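Local coordinates for protein beta-N-acetylhexosaminidase (Bacteroides fragilis, PDB 4PYS) that probably hydrolyses terminal beta-linked N-acetylhexosamine residues from glycans, as a family 20 glycoside hydrolase with a TIM-barrel catalytic domain, at residues Ser139-Gln144 against Trp436-Val441. Residues are numbered along the deposited sequence; the frame is centred on the assembly and turned at random.
Sequences SGRQYQ and WTDDGV
Arg141 turns CG away from its own carbonyl carbon (chi1 -64°) and then runs extended to NE, which carries its guanidinium across Asp438, whose first torsion sets CG anti to its carbonyl carbon and brings the carboxylate back against one face of it. OD1 of Asp438 sits over that face, 3.4 Å from Arg141 NH2 and well out of the plane, so this salt bridge works through charge, with no N-H aimed at the oxygen. The two flat groups are 27° apart. Arg141 NH2 also comes within 3.5 Å of Trp436 CE3, with the indole plane steep to the guanidinium at 77°. The arginine's stronger partner is the carboxylate of Asp138; Asp438 OD2 in turn hydrogen-bonds a glycerol, which may mark the substrate pocket.

Beside the arginine, Thr437 packs against Gln142, Thr437 OG1 lying 3.5 Å from Gln142 CG while hydrogen-bonded to the backbone carbonyl of Asp138. Gln142 CG also rests 3.3 Å from Val441 O. Gln144 NE2 hydrogen-bonds Asp138 O too, and reaches Val441 O through a water, 3.1 Å from Gln144 NE2 and 2.7 Å from Val441 O; Gln144 OE1 accepts a hydrogen bond from Ser139 OG in the carbonyl plane.

Both loops leave the C-terminal ends of adjacent parallel barrel strands, 132-138 and 428-435, where TIM barrels carry their active sites; the first leads on to helix 146-158, the second to helix 447-450.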
# COMPACT_ATOMS: atom_id res chain seq x y z
N SER A 139 -6.65 5.90 -6.94
CA SER A 139 -7.33 7.19 -6.84
C SER A 139 -7.15 7.97 -8.13
O SER A 139 -7.36 9.17 -8.16
CB SER A 139 -6.77 8.01 -5.68
OG SER A 139 -6.97 7.37 -4.43
N GLY A 140 -6.73 7.31 -9.21
CA GLY A 140 -6.63 8.00 -10.49
C GLY A 140 -7.94 7.90 -11.25
O GLY A 140 -8.52 8.91 -11.68
N ARG A 141 -8.43 6.67 -11.42
CA ARG A 141 -9.67 6.45 -12.18
C ARG A 141 -10.91 6.91 -11.42
O ARG A 141 -11.94 7.27 -12.03
CB ARG A 141 -9.83 4.97 -12.49
CG ARG A 141 -8.75 4.43 -13.40
CD ARG A 141 -9.05 3.01 -13.86
NE ARG A 141 -8.14 2.60 -14.92
CZ ARG A 141 -6.88 2.23 -14.71
NH1 ARG A 141 -6.11 1.87 -15.73
NH2 ARG A 141 -6.38 2.22 -13.48
N GLN A 142 -10.82 6.87 -10.10
CA GLN A 142 -11.92 7.25 -9.23
C GLN A 142 -11.38 8.17 -8.15
O GLN A 142 -10.24 8.02 -7.72
CB GLN A 142 -12.53 6.01 -8.58
CG GLN A 142 -13.31 5.10 -9.54
CD GLN A 142 -14.56 5.77 -10.08
OE1 GLN A 142 -15.22 6.53 -9.38
NE2 GLN A 142 -14.88 5.49 -11.34
N TYR A 143 -12.19 9.13 -7.72
CA TYR A 143 -11.84 9.96 -6.56
C TYR A 143 -12.51 9.39 -5.32
O TYR A 143 -13.71 9.12 -5.34
CB TYR A 143 -12.29 11.41 -6.81
CG TYR A 143 -12.23 12.28 -5.57
CD1 TYR A 143 -11.02 12.85 -5.15
CD2 TYR A 143 -13.36 12.52 -4.81
CE1 TYR A 143 -10.96 13.64 -4.00
CE2 TYR A 143 -13.32 13.30 -3.67
CZ TYR A 143 -12.12 13.86 -3.27
OH TYR A 143 -12.08 14.63 -2.13
N GLN A 144 -11.73 9.17 -4.26
CA GLN A 144 -12.30 8.82 -2.96
C GLN A 144 -12.11 9.99 -2.01
O GLN A 144 -11.03 10.61 -1.99
CB GLN A 144 -11.63 7.57 -2.39
CG GLN A 144 -11.74 6.34 -3.29
CD GLN A 144 -10.60 6.25 -4.26
OE1 GLN A 144 -9.58 6.92 -4.10
NE2 GLN A 144 -10.75 5.40 -5.27
N TRP A 436 -7.58 -1.78 -7.92
CA TRP A 436 -7.73 -0.91 -9.07
C TRP A 436 -9.20 -0.59 -9.25
O TRP A 436 -10.05 -1.44 -9.04
CB TRP A 436 -7.20 -1.60 -10.34
CG TRP A 436 -5.74 -1.87 -10.27
CD1 TRP A 436 -5.13 -3.02 -9.86
CD2 TRP A 436 -4.69 -0.96 -10.61
NE1 TRP A 436 -3.76 -2.88 -9.92
CE2 TRP A 436 -3.46 -1.62 -10.38
CE3 TRP A 436 -4.66 0.36 -11.09
CZ2 TRP A 436 -2.23 -1.01 -10.61
CZ3 TRP A 436 -3.43 0.96 -11.32
CH2 TRP A 436 -2.23 0.27 -11.07
N THR A 437 -9.50 0.64 -9.63
CA THR A 437 -10.91 1.06 -9.72
C THR A 437 -11.47 1.11 -11.15
O THR A 437 -12.45 1.82 -11.41
CB THR A 437 -11.17 2.36 -8.91
OG1 THR A 437 -10.24 3.39 -9.32
CG2 THR A 437 -10.98 2.10 -7.42
N ASP A 438 -10.86 0.35 -12.06
CA ASP A 438 -11.39 0.18 -13.42
C ASP A 438 -12.87 -0.20 -13.40
O ASP A 438 -13.31 -0.92 -12.49
CB ASP A 438 -10.66 -0.95 -14.16
CG ASP A 438 -9.16 -0.79 -14.18
OD1 ASP A 438 -8.59 -0.35 -13.16
OD2 ASP A 438 -8.55 -1.13 -15.22
N ASP A 439 -13.60 0.25 -14.41
CA ASP A 439 -15.01 -0.11 -14.61
C ASP A 439 -15.96 0.55 -13.60
O ASP A 439 -17.05 0.03 -13.35
CB ASP A 439 -15.22 -1.63 -14.62
CG ASP A 439 -14.94 -2.25 -15.98
OD1 ASP A 439 -15.18 -1.58 -17.00
OD2 ASP A 439 -14.50 -3.42 -16.02
N GLY A 440 -15.55 1.68 -13.03
CA GLY A 440 -16.44 2.46 -12.19
C GLY A 440 -16.68 1.92 -10.79
O GLY A 440 -17.81 1.92 -10.31
N VAL A 441 -15.61 1.46 -10.14
CA VAL A 441 -15.70 1.02 -8.75
C VAL A 441 -15.74 2.24 -7.82
O VAL A 441 -14.73 2.87 -7.56
CB VAL A 441 -14.51 0.11 -8.37
CG1 VAL A 441 -14.56 -0.27 -6.88
CG2 VAL A 441 -14.52 -1.14 -9.25
O HOH W 1 -13.63 4.35 -5.53